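Local coordinates for protein arginine kinase (Anthopleura japonica, PDB 4RF8) that catalyses the reversible transfer of the terminal phosphate of ATP to L-arginine, giving phospho-L-arginine and ADP, at residues A[127-132]-A[289-294]; A[133-138]-A[231-236]; A[95-100]-A[338-343]. All blocks are in the same frame, centred on the assembly; numbering follows the deposited sequence.

Overall arrangement
Contacts 1 and 2 use successive halves of strand 127-136: contact 1 pairs its first half with strand 286-293 on one side, and contact 2 pairs its second half with strand 235-242 on the other. Their centres are about 22 Å apart, and the bound ADP touches both, its adenine held at contact 1 and its diphosphate reached by R131 and, in contact 2, R133. Contact 3 does not touch the nucleotide. It joins the end of helix 86-96 to the loop before helix 344-369, its centre about 19 Å from that of contact 2 and 23 Å from that of contact 1, yet the side chain of R339 comes within about 6 Å of ADP.

Contact 1: A[127-132]-A[289-294]; sequences IRSTRI and SVHVKI. With ADP (adenosine-5'-diphosphate), chain C.
S129 and H291 face each other as a hydrogen-bonded antiparallel pair, and with R131 and S289 they form the face of the sheet that receives the adenine of ADP. The H291 ring lies over one face of the base, with C6 3.5 Å above the imidazole plane and displaced toward its rim. R131 crosses the opposite face: its CB lies near C6, and the extended chain carries CD to 3.6 Å from C4. The base is therefore held between an imidazole and an aliphatic chain. Beyond CD, the R131 guanidinium turns one face to the ribose O4', while NH2 bonds O2B of the diphosphate in plane at 3.1 Å (161°).

At the rim of the adenine, S129 OG donates to N1 over 2.6 Å. Its chi1 of 55° sets the hydroxyl between the backbone N and the carbonyl carbon. S289 OG lies 2.8 Å from N7 and is also hydrogen-bonded to D333, which makes a weak bond to H291 NE2 as well. Strands 127-136 and 286-293 are neighbours in the antiparallel sheet of the phosphagen kinase catalytic domain, and these residues match its predicted ATP site. A beta bulge at R128 shifts the register by one residue, yet R128 N still reaches H291 O at 2.7 Å, nearly straight at 174°. The R128 guanidinium itself pairs with D328.

The other face, carrying I127, V290, V292 and T130, is mainly apolar. I127 lays its two branches obliquely across the valines: CG2 meets V290 CG1 at 3.6 Å and CG1 meets V292 CG2 at 3.8 Å. T130 points the same way as V290 beside it, its OG1 bonded to G243 O, and packs on I246 and V249 of helix 246-263.

Contact 2: A[133-138]-A[231-236]; sequences RVARSL and EEDHLR. With ADP (adenosine-5'-diphosphate), chain C.
R133 starts with CG opposite its backbone N (chi1 172°), then bends at chi2 and chi3, which turns its guanidinium toward the ADP phosphate, alongside R236, itself kinked at chi2 (71°). The two chains cross obliquely, R133 CD lying 3.9 Å from R236 NE, and R236 NH2 stands over one face of the R133 guanidinium, toward its rim. Strands 127-136 and 235-242 are antiparallel neighbours in the catalytic-domain sheet, and both arginines belong to the predicted ATP site. R133 presents its NE and NH1 edge to O2B and O3B of the ADP beta-phosphate, although the modelled bonds are implausibly short. The phosphate can offset the charge gathered here, as can D233 and E232, which form a salt-bridge network with R236; its D233 link is modelled too close for its geometry to be trusted, and its E232 link is long, a matter of charge only. A135 CB lies over one face of the R236 guanidinium, toward its rim.

R136 and L235 form the hydrogen-bonded pair, R136 N to L235 O measuring 3.1 Å at 169°. The R136 guanidinium leads away to T284 O and the ring of Y274. Two waters link S137 OG to D233 OD1, one of them weakly; OD1 also accepts from S277 N. Past the strand end, S137 CB sits over the H234 ring, 4.1 Å from its centroid, while L138 N donates to H234 ND1 at 2.9 Å, tilted from the ring plane.

Contact 3: A[95-100]-A[338-343]; sequences DYHSPY and RRLGLS
L340 reaches across to H97 and Y100, and each carbon of its side chain from CB outward has an aromatic neighbour there. CB borders both rings, 4.0 Å from H97 ND1 and almost as close to Y100 CD2. CG comes next, approaching Y100 CE2. The branches then divide the work. CD1 lies over the face of H97, 4.0 Å from the ring centroid and only 14° off the normal, and also touches Y100 CD2 at 3.7 Å. CD2 stands over the Y100 face, 4.2 Å from that centroid and 25° off the normal. Both are CH-pi contacts, and a chi1 of -103°, away from the usual staggered values, accompanies this double fit.

Y96 CD1 covers the opposite face of H97, 3.4 Å above the plane, so the imidazole lies between a tyrosine edge and a leucine methyl. Its two nitrogens have polar partners: NE2 bonds P279 O, and a water in the ring plane, which in addition accepts from L340 N, lies 2.8 Å from H97 ND1. Y100 is held at its far end by a hydrogen bond from OH to K271 O. Beside it G341, which has no side chain, brings its CA to 3.7 Å from Y100 CD1. No direct hydrogen bond joins the two segments; the evidence is for apolar packing plus a water bridge.

The turn at 97-100, with a cis peptide before P99 and Y100 N bonded back to H97 O, follows helix 86-96 of the N-terminal phosphagen kinase region. It rests on the catalytic-domain connection that leaves strand 331-336 and enters helix 344-369, where S343 supplies the N-cap.

Contact 1: A[127-132]-A[289-294]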
loop_
_atom_site.group_PDB
_atom_site.type_symbol
_atom_site.label_atom_id
_atom_site.label_comp_id
_atom_site.label_asym_id
_atom_site.label_seq_id
_atom_site.Cartn_x
_atom_site.Cartn_y
_atom_site.Cartn_z
ATOM N N ILE A 127 -6.038 5.532 -7.367
ATOM C CA ILE A 127 -5.496 4.182 -7.523
ATOM C C ILE A 127 -4.676 3.733 -6.311
ATOM O O ILE A 127 -3.797 4.457 -5.839
ATOM C CB ILE A 127 -4.647 4.070 -8.803
ATOM C CG1 ILE A 127 -5.528 4.302 -10.028
ATOM C CG2 ILE A 127 -3.969 2.713 -8.886
ATOM C CD1 ILE A 127 -4.766 4.737 -11.261
ATOM N N ARG A 128 -4.967 2.534 -5.815
ATOM C CA ARG A 128 -4.322 2.038 -4.604
ATOM C C ARG A 128 -3.176 1.077 -4.877
ATOM O O ARG A 128 -2.159 1.101 -4.182
ATOM C CB ARG A 128 -5.348 1.378 -3.691
ATOM C CG ARG A 128 -6.338 2.359 -3.119
ATOM C CD ARG A 128 -7.193 1.722 -2.059
ATOM N NE ARG A 128 -8.026 2.713 -1.390
ATOM C CZ ARG A 128 -8.978 2.409 -0.520
ATOM N NH1 ARG A 128 -9.212 1.140 -0.225
ATOM N NH2 ARG A 128 -9.697 3.369 0.046
ATOM N N SER A 129 -3.342 0.230 -5.885
ATOM C CA SER A 129 -2.324 -0.759 -6.205
ATOM C C SER A 129 -2.388 -1.183 -7.668
ATOM O O SER A 129 -3.413 -1.015 -8.332
ATOM C CB SER A 129 -2.459 -1.977 -5.290
ATOM O OG SER A 129 -3.767 -2.513 -5.348
ATOM N N THR A 130 -1.280 -1.731 -8.154
ATOM C CA THR A 130 -1.160 -2.179 -9.534
ATOM C C THR A 130 -0.504 -3.556 -9.539
ATOM O O THR A 130 0.412 -3.809 -8.757
ATOM C CB THR A 130 -0.307 -1.193 -10.351
ATOM O OG1 THR A 130 -0.929 0.098 -10.345
ATOM C CG2 THR A 130 -0.151 -1.663 -11.788
ATOM N N ARG A 131 -0.970 -4.444 -10.411
ATOM C CA ARG A 131 -0.465 -5.812 -10.440
ATOM C C ARG A 131 -0.584 -6.396 -11.840
ATOM O O ARG A 131 -1.619 -6.252 -12.491
ATOM C CB ARG A 131 -1.255 -6.668 -9.447
ATOM C CG ARG A 131 -0.872 -8.140 -9.400
ATOM C CD ARG A 131 -1.860 -8.902 -8.522
ATOM N NE ARG A 131 -1.499 -10.305 -8.333
ATOM C CZ ARG A 131 -2.030 -11.317 -9.012
ATOM N NH1 ARG A 131 -1.638 -12.559 -8.766
ATOM N NH2 ARG A 131 -2.954 -11.091 -9.938
ATOM N N ILE A 132 0.483 -7.038 -12.311
ATOM C CA ILE A 132 0.439 -7.738 -13.591
ATOM C C ILE A 132 0.983 -9.162 -13.451
ATOM O O ILE A 132 2.105 -9.368 -12.978
ATOM C CB ILE A 132 1.207 -6.981 -14.695
ATOM C CG1 ILE A 132 0.749 -5.525 -14.767
ATOM C CG2 ILE A 132 0.997 -7.652 -16.046
ATOM C CD1 ILE A 132 1.559 -4.667 -15.716
ATOM N N SER A 289 -3.966 -5.714 -13.623
ATOM C CA SER A 289 -4.994 -5.314 -12.665
ATOM C C SER A 289 -4.656 -4.046 -11.883
ATOM O O SER A 289 -3.488 -3.745 -11.624
ATOM C CB SER A 289 -5.271 -6.460 -11.691
ATOM O OG SER A 289 -6.061 -6.028 -10.599
ATOM N N VAL A 290 -5.697 -3.313 -11.505
ATOM C CA VAL A 290 -5.555 -2.092 -10.725
ATOM C C VAL A 290 -6.697 -2.009 -9.718
ATOM O O VAL A 290 -7.847 -2.276 -10.061
ATOM C CB VAL A 290 -5.570 -0.838 -11.637
ATOM C CG1 VAL A 290 -5.935 0.405 -10.845
ATOM C CG2 VAL A 290 -4.228 -0.650 -12.330
ATOM N N HIS A 291 -6.375 -1.672 -8.472
ATOM C CA HIS A 291 -7.406 -1.370 -7.489
ATOM C C HIS A 291 -7.617 0.142 -7.449
ATOM O O HIS A 291 -6.680 0.903 -7.199
ATOM C CB HIS A 291 -7.033 -1.920 -6.107
ATOM C CG HIS A 291 -7.124 -3.412 -6.004
ATOM N ND1 HIS A 291 -6.927 -4.091 -4.821
ATOM C CD2 HIS A 291 -7.394 -4.355 -6.939
ATOM C CE1 HIS A 291 -7.070 -5.388 -5.032
ATOM N NE2 HIS A 291 -7.353 -5.575 -6.307
ATOM N N VAL A 292 -8.847 0.573 -7.713
ATOM C CA VAL A 292 -9.139 1.993 -7.858
ATOM C C VAL A 292 -10.492 2.361 -7.250
ATOM O O VAL A 292 -11.468 1.615 -7.371
ATOM C CB VAL A 292 -9.068 2.430 -9.345
ATOM C CG1 VAL A 292 -10.099 1.682 -10.175
ATOM C CG2 VAL A 292 -9.254 3.930 -9.482
ATOM N N LYS A 293 -10.532 3.508 -6.581
ATOM C CA LYS A 293 -11.745 3.992 -5.940
ATOM C C LYS A 293 -12.549 4.831 -6.928
ATOM O O LYS A 293 -12.183 5.968 -7.229
ATOM C CB LYS A 293 -11.385 4.825 -4.711
ATOM C CG LYS A 293 -12.563 5.206 -3.835
ATOM C CD LYS A 293 -12.087 6.013 -2.640
ATOM C CE LYS A 293 -13.189 6.184 -1.611
ATOM N NZ LYS A 293 -12.750 7.032 -0.468
ATOM N N ILE A 294 -13.640 4.263 -7.433
ATOM C CA ILE A 294 -14.474 4.937 -8.427
ATOM C C ILE A 294 -15.978 4.928 -8.097
ATOM O O ILE A 294 -16.787 4.545 -8.943
ATOM C CB ILE A 294 -14.265 4.310 -9.825
ATOM C CG1 ILE A 294 -14.334 2.781 -9.746
ATOM C CG2 ILE A 294 -12.928 4.738 -10.418
ATOM C CD1 ILE A 294 -14.374 2.089 -11.101
HETATM P PB ADP C . -4.604 -14.289 -10.972
HETATM O O1B ADP C . -4.121 -15.082 -9.782
HETATM O O2B ADP C . -3.519 -13.526 -11.686
HETATM O O3B ADP C . -5.512 -15.061 -11.896
HETATM P PA ADP C . -6.385 -13.248 -9.005
HETATM O O1A ADP C . -7.638 -12.414 -9.124
HETATM O O2A ADP C . -6.472 -14.698 -8.603
HETATM O O3A ADP C . -5.555 -13.127 -10.383
HETATM O "O5'" ADP C . -5.393 -12.520 -7.971
HETATM C "C5'" ADP C . -4.943 -13.203 -6.802
HETATM C "C4'" ADP C . -4.835 -12.204 -5.663
HETATM O "O4'" ADP C . -4.210 -11.003 -6.129
HETATM C "C3'" ADP C . -6.224 -11.835 -5.160
HETATM O "O3'" ADP C . -6.311 -12.080 -3.754
HETATM C "C2'" ADP C . -6.366 -10.352 -5.433
HETATM O "O2'" ADP C . -6.971 -9.685 -4.325
HETATM C "C1'" ADP C . -4.940 -9.873 -5.644
HETATM N N9 ADP C . -4.902 -8.714 -6.573
HETATM C C8 ADP C . -5.441 -8.640 -7.807
HETATM N N7 ADP C . -5.223 -7.419 -8.365
HETATM C C5 ADP C . -4.533 -6.683 -7.472
HETATM C C6 ADP C . -3.978 -5.309 -7.413
HETATM N N6 ADP C . -4.116 -4.446 -8.451
HETATM N N1 ADP C . -3.327 -4.946 -6.288
HETATM C C2 ADP C . -3.179 -5.785 -5.247
HETATM N N3 ADP C . -3.657 -7.041 -5.231
HETATM C C4 ADP C . -4.333 -7.540 -6.294
#

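Contact 2: A[133-138]-A[231-236]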
loop_
_atom_site.group_PDB
_atom_site.type_symbol
_atom_site.label_atom_id
_atom_site.label_comp_id
_atom_site.label_asym_id
_atom_site.label_seq_id
_atom_site.Cartn_x
_atom_site.Cartn_y
_atom_site.Cartn_z
ATOM N N ARG A 133 0.174 -10.138 -13.858
ATOM C CA ARG A 133 0.544 -11.547 -13.774
ATOM C C ARG A 133 0.603 -12.151 -15.171
ATOM O O ARG A 133 -0.250 -11.856 -16.005
ATOM C CB ARG A 133 -0.483 -12.309 -12.920
ATOM C CG ARG A 133 -0.321 -13.836 -12.893
ATOM C CD ARG A 133 -1.150 -14.546 -13.976
ATOM N NE ARG A 133 -2.578 -14.613 -13.667
ATOM C CZ ARG A 133 -3.501 -15.094 -14.496
ATOM N NH1 ARG A 133 -4.777 -15.121 -14.133
ATOM N NH2 ARG A 133 -3.151 -15.548 -15.691
ATOM N N VAL A 134 1.603 -12.995 -15.420
ATOM C CA VAL A 134 1.621 -13.829 -16.621
ATOM C C VAL A 134 1.857 -15.299 -16.268
ATOM O O VAL A 134 2.537 -15.616 -15.289
ATOM C CB VAL A 134 2.672 -13.368 -17.660
ATOM C CG1 VAL A 134 2.354 -11.974 -18.161
ATOM C CG2 VAL A 134 4.076 -13.416 -17.073
ATOM N N ALA A 135 1.280 -16.190 -17.066
ATOM C CA ALA A 135 1.523 -17.622 -16.928
ATOM C C ALA A 135 2.409 -18.094 -18.078
ATOM O O ALA A 135 2.141 -17.790 -19.243
ATOM C CB ALA A 135 0.212 -18.389 -16.916
ATOM N N ARG A 136 3.468 -18.830 -17.753
ATOM C CA ARG A 136 4.400 -19.318 -18.763
ATOM C C ARG A 136 4.780 -20.773 -18.500
ATOM O O ARG A 136 4.820 -21.211 -17.349
ATOM C CB ARG A 136 5.662 -18.445 -18.792
ATOM C CG ARG A 136 5.450 -17.001 -19.255
ATOM C CD ARG A 136 5.086 -16.937 -20.734
ATOM N NE ARG A 136 4.979 -15.565 -21.229
ATOM C CZ ARG A 136 3.839 -14.883 -21.315
ATOM N NH1 ARG A 136 2.695 -15.440 -20.940
ATOM N NH2 ARG A 136 3.844 -13.642 -21.778
ATOM N N SER A 137 5.052 -21.518 -19.571
ATOM C CA SER A 137 5.542 -22.889 -19.458
ATOM C C SER A 137 6.861 -23.046 -20.218
ATOM O O SER A 137 7.058 -22.413 -21.254
ATOM C CB SER A 137 4.505 -23.882 -19.983
ATOM O OG SER A 137 3.333 -23.862 -19.195
ATOM N N LEU A 138 7.752 -23.892 -19.706
ATOM C CA LEU A 138 9.081 -24.076 -20.293
ATOM C C LEU A 138 9.090 -25.013 -21.504
ATOM O O LEU A 138 8.338 -25.983 -21.553
ATOM C CB LEU A 138 10.064 -24.600 -19.242
ATOM C CG LEU A 138 10.405 -23.693 -18.063
ATOM C CD1 LEU A 138 11.521 -24.299 -17.219
ATOM C CD2 LEU A 138 10.796 -22.312 -18.558
ATOM N N GLU A 231 2.991 -24.351 -9.885
ATOM C CA GLU A 231 1.618 -24.345 -9.394
ATOM C C GLU A 231 0.702 -24.823 -10.527
ATOM O O GLU A 231 0.872 -25.936 -11.024
ATOM C CB GLU A 231 1.228 -22.953 -8.890
ATOM C CG GLU A 231 0.066 -22.936 -7.906
ATOM C CD GLU A 231 -1.156 -22.215 -8.447
ATOM O OE1 GLU A 231 -2.261 -22.450 -7.913
ATOM O OE2 GLU A 231 -1.014 -21.413 -9.396
ATOM N N GLU A 232 -0.249 -23.997 -10.954
ATOM C CA GLU A 232 -1.137 -24.391 -12.050
ATOM C C GLU A 232 -0.385 -24.501 -13.378
ATOM O O GLU A 232 -0.713 -25.328 -14.229
ATOM C CB GLU A 232 -2.317 -23.424 -12.187
ATOM C CG GLU A 232 -3.239 -23.758 -13.351
ATOM C CD GLU A 232 -4.467 -22.876 -13.414
ATOM O OE1 GLU A 232 -4.875 -22.340 -12.364
ATOM O OE2 GLU A 232 -5.027 -22.722 -14.520
ATOM N N ASP A 233 0.616 -23.647 -13.554
ATOM C CA ASP A 233 1.530 -23.759 -14.681
ATOM C C ASP A 233 2.943 -23.811 -14.116
ATOM O O ASP A 233 3.120 -23.683 -12.903
ATOM C CB ASP A 233 1.360 -22.575 -15.638
ATOM C CG ASP A 233 -0.005 -22.559 -16.307
ATOM O OD1 ASP A 233 -0.169 -23.239 -17.342
ATOM O OD2 ASP A 233 -0.914 -21.871 -15.798
ATOM N N HIS A 234 3.938 -24.009 -14.978
ATOM C CA HIS A 234 5.332 -24.060 -14.539
ATOM C C HIS A 234 5.708 -22.786 -13.792
ATOM O O HIS A 234 6.381 -22.827 -12.759
ATOM C CB HIS A 234 6.279 -24.225 -15.734
ATOM C CG HIS A 234 6.071 -25.484 -16.512
ATOM N ND1 HIS A 234 6.742 -25.750 -17.684
ATOM C CD2 HIS A 234 5.269 -26.552 -16.283
ATOM C CE1 HIS A 234 6.359 -26.929 -18.149
ATOM N NE2 HIS A 234 5.469 -27.433 -17.318
ATOM N N LEU A 235 5.266 -21.656 -14.332
ATOM C CA LEU A 235 5.603 -20.353 -13.778
ATOM C C LEU A 235 4.387 -19.438 -13.703
ATOM O O LEU A 235 3.649 -19.285 -14.680
ATOM C CB LEU A 235 6.690 -19.680 -14.619
ATOM C CG LEU A 235 8.101 -20.258 -14.549
ATOM C CD1 LEU A 235 9.024 -19.580 -15.548
ATOM C CD2 LEU A 235 8.647 -20.107 -13.144
ATOM N N ARG A 236 4.172 -18.847 -12.534
ATOM C CA ARG A 236 3.254 -17.727 -12.410
ATOM C C ARG A 236 4.113 -16.544 -11.987
ATOM O O ARG A 236 4.656 -16.525 -10.882
ATOM C CB ARG A 236 2.173 -18.007 -11.367
ATOM C CG ARG A 236 0.761 -17.599 -11.794
ATOM C CD ARG A 236 0.217 -18.529 -12.874
ATOM N NE ARG A 236 -1.220 -18.367 -13.083
ATOM C CZ ARG A 236 -1.995 -19.269 -13.679
ATOM N NH1 ARG A 236 -1.471 -20.404 -14.119
ATOM N NH2 ARG A 236 -3.293 -19.041 -13.827
HETATM P PB ADP C . -4.604 -14.289 -10.972
HETATM O O1B ADP C . -4.121 -15.082 -9.782
HETATM O O2B ADP C . -3.519 -13.526 -11.686
HETATM O O3B ADP C . -5.512 -15.061 -11.896
HETATM P PA ADP C . -6.385 -13.248 -9.005
HETATM O O1A ADP C . -7.638 -12.414 -9.124
HETATM O O2A ADP C . -6.472 -14.698 -8.603
HETATM O O3A ADP C . -5.555 -13.127 -10.383
HETATM O "O5'" ADP C . -5.393 -12.520 -7.971
HETATM C "C5'" ADP C . -4.943 -13.203 -6.802
HETATM C "C4'" ADP C . -4.835 -12.204 -5.663
HETATM O "O4'" ADP C . -4.210 -11.003 -6.129
HETATM C "C3'" ADP C . -6.224 -11.835 -5.160
HETATM O "O3'" ADP C . -6.311 -12.080 -3.754
HETATM C "C2'" ADP C . -6.366 -10.352 -5.433
HETATM O "O2'" ADP C . -6.971 -9.685 -4.325
HETATM C "C1'" ADP C . -4.940 -9.873 -5.644
HETATM N N9 ADP C . -4.902 -8.714 -6.573
HETATM C C8 ADP C . -5.441 -8.640 -7.807
HETATM N N7 ADP C . -5.223 -7.419 -8.365
HETATM C C5 ADP C . -4.533 -6.683 -7.472
HETATM C C6 ADP C . -3.978 -5.309 -7.413
HETATM N N6 ADP C . -4.116 -4.446 -8.451
HETATM N N1 ADP C . -3.327 -4.946 -6.288
HETATM C C2 ADP C . -3.179 -5.785 -5.247
HETATM N N3 ADP C . -3.657 -7.041 -5.231
HETATM C C4 ADP C . -4.333 -7.540 -6.294
HETATM O O HOH W 1 1.763 -25.724 -17.476
HETATM O O HOH W 2 1.833 -21.655 -19.157
#

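Contact 3: A[95-100]-A[338-343]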
loop_
_atom_site.group_PDB
_atom_site.type_symbol
_atom_site.label_atom_id
_atom_site.label_comp_id
_atom_site.label_asym_id
_atom_site.label_seq_id
_atom_site.Cartn_x
_atom_site.Cartn_y
_atom_site.Cartn_z
ATOM N N ASP A 95 -14.797 -20.638 -28.451
ATOM C CA ASP A 95 -16.031 -20.274 -27.763
ATOM C C ASP A 95 -15.714 -19.362 -26.577
ATOM O O ASP A 95 -16.336 -18.314 -26.405
ATOM C CB ASP A 95 -16.764 -21.532 -27.292
ATOM C CG ASP A 95 -18.194 -21.257 -26.856
ATOM O OD1 ASP A 95 -18.419 -20.331 -26.050
ATOM O OD2 ASP A 95 -19.097 -21.983 -27.322
ATOM N N TYR A 96 -14.740 -19.768 -25.767
ATOM C CA TYR A 96 -14.345 -18.999 -24.590
ATOM C C TYR A 96 -13.739 -17.659 -24.983
ATOM O O TYR A 96 -14.012 -16.639 -24.354
ATOM C CB TYR A 96 -13.344 -19.788 -23.738
ATOM C CG TYR A 96 -12.974 -19.109 -22.434
ATOM C CD1 TYR A 96 -11.930 -18.194 -22.371
ATOM C CD2 TYR A 96 -13.667 -19.389 -21.265
ATOM C CE1 TYR A 96 -11.595 -17.572 -21.185
ATOM C CE2 TYR A 96 -13.338 -18.777 -20.076
ATOM C CZ TYR A 96 -12.302 -17.868 -20.043
ATOM O OH TYR A 96 -11.973 -17.257 -18.859
ATOM N N HIS A 97 -12.907 -17.667 -26.020
ATOM C CA HIS A 97 -12.200 -16.462 -26.428
ATOM C C HIS A 97 -12.845 -15.792 -27.638
ATOM O O HIS A 97 -12.184 -15.051 -28.366
ATOM C CB HIS A 97 -10.736 -16.779 -26.731
ATOM C CG HIS A 97 -9.987 -17.356 -25.571
ATOM N ND1 HIS A 97 -9.324 -16.574 -24.650
ATOM C CD2 HIS A 97 -9.778 -18.641 -25.195
ATOM C CE1 HIS A 97 -8.746 -17.352 -23.751
ATOM N NE2 HIS A 97 -9.005 -18.609 -24.060
ATOM N N SER A 98 -14.130 -16.057 -27.849
ATOM C CA SER A 98 -14.871 -15.438 -28.941
ATOM C C SER A 98 -14.729 -13.918 -28.855
ATOM O O SER A 98 -14.752 -13.355 -27.763
ATOM C CB SER A 98 -16.344 -15.846 -28.873
ATOM O OG SER A 98 -17.061 -15.404 -30.010
ATOM N N PRO A 99 -14.575 -13.244 -30.006
ATOM C CA PRO A 99 -14.637 -13.796 -31.358
ATOM C C PRO A 99 -13.282 -14.214 -31.926
ATOM O O PRO A 99 -13.164 -14.229 -33.150
ATOM C CB PRO A 99 -15.175 -12.615 -32.167
ATOM C CG PRO A 99 -14.550 -11.427 -31.503
ATOM C CD PRO A 99 -14.428 -11.776 -30.031
ATOM N N TYR A 100 -12.294 -14.542 -31.091
ATOM C CA TYR A 100 -10.978 -14.938 -31.612
ATOM C C TYR A 100 -11.027 -16.179 -32.495
ATOM O O TYR A 100 -11.680 -17.170 -32.165
ATOM C CB TYR A 100 -9.943 -15.155 -30.499
ATOM C CG TYR A 100 -8.611 -15.677 -31.015
ATOM C CD1 TYR A 100 -7.737 -14.842 -31.697
ATOM C CD2 TYR A 100 -8.235 -17.002 -30.825
ATOM C CE1 TYR A 100 -6.528 -15.306 -32.175
ATOM C CE2 TYR A 100 -7.022 -17.477 -31.299
ATOM C CZ TYR A 100 -6.174 -16.621 -31.973
ATOM O OH TYR A 100 -4.967 -17.074 -32.452
ATOM N N ARG A 338 -9.391 -9.634 -22.115
ATOM C CA ARG A 338 -8.827 -10.370 -23.246
ATOM C C ARG A 338 -7.474 -11.021 -22.969
ATOM O O ARG A 338 -6.661 -10.495 -22.208
ATOM C CB ARG A 338 -8.723 -9.462 -24.475
ATOM C CG ARG A 338 -10.067 -9.010 -25.021
ATOM C CD ARG A 338 -9.921 -8.356 -26.385
ATOM N NE ARG A 338 -11.181 -8.353 -27.127
ATOM C CZ ARG A 338 -11.320 -7.876 -28.360
ATOM N NH1 ARG A 338 -10.277 -7.357 -28.991
ATOM N NH2 ARG A 338 -12.503 -7.915 -28.959
ATOM N N ARG A 339 -7.250 -12.167 -23.610
ATOM C CA ARG A 339 -6.009 -12.925 -23.488
ATOM C C ARG A 339 -5.463 -13.268 -24.874
ATOM O O ARG A 339 -4.259 -13.177 -25.122
ATOM C CB ARG A 339 -6.256 -14.215 -22.703
ATOM C CG ARG A 339 -6.840 -14.009 -21.313
ATOM C CD ARG A 339 -5.762 -13.693 -20.290
ATOM N NE ARG A 339 -6.245 -12.808 -19.231
ATOM C CZ ARG A 339 -6.951 -13.209 -18.178
ATOM N NH1 ARG A 339 -7.271 -14.488 -18.033
ATOM N NH2 ARG A 339 -7.344 -12.327 -17.269
ATOM N N LEU A 340 -6.367 -13.660 -25.770
ATOM C CA LEU A 340 -6.011 -14.122 -27.114
ATOM C C LEU A 340 -6.389 -13.112 -28.201
ATOM O O LEU A 340 -7.450 -12.489 -28.141
ATOM C CB LEU A 340 -6.694 -15.463 -27.409
ATOM C CG LEU A 340 -5.856 -16.739 -27.338
ATOM C CD1 LEU A 340 -6.710 -17.969 -27.610
ATOM C CD2 LEU A 340 -4.718 -16.668 -28.333
ATOM N N GLY A 341 -5.520 -12.956 -29.196
ATOM C CA GLY A 341 -5.801 -12.062 -30.305
ATOM C C GLY A 341 -5.212 -10.675 -30.133
ATOM O O GLY A 341 -5.317 -9.837 -31.029
ATOM N N LEU A 342 -4.601 -10.431 -28.977
ATOM C CA LEU A 342 -3.945 -9.156 -28.703
ATOM C C LEU A 342 -2.633 -9.409 -27.970
ATOM O O LEU A 342 -2.476 -10.439 -27.319
ATOM C CB LEU A 342 -4.853 -8.233 -27.882
ATOM C CG LEU A 342 -4.911 -8.372 -26.356
ATOM C CD1 LEU A 342 -5.829 -7.316 -25.769
ATOM C CD2 LEU A 342 -5.358 -9.760 -25.910
ATOM N N SER A 343 -1.694 -8.476 -28.084
ATOM C CA SER A 343 -0.394 -8.629 -27.441
ATOM C C SER A 343 -0.465 -8.228 -25.971
ATOM O O SER A 343 -1.429 -7.595 -25.538
ATOM C CB SER A 343 0.661 -7.786 -28.156
ATOM O OG SER A 343 0.476 -6.407 -27.901
HETATM O O HOH W 3 -9.391 -13.845 -25.117
#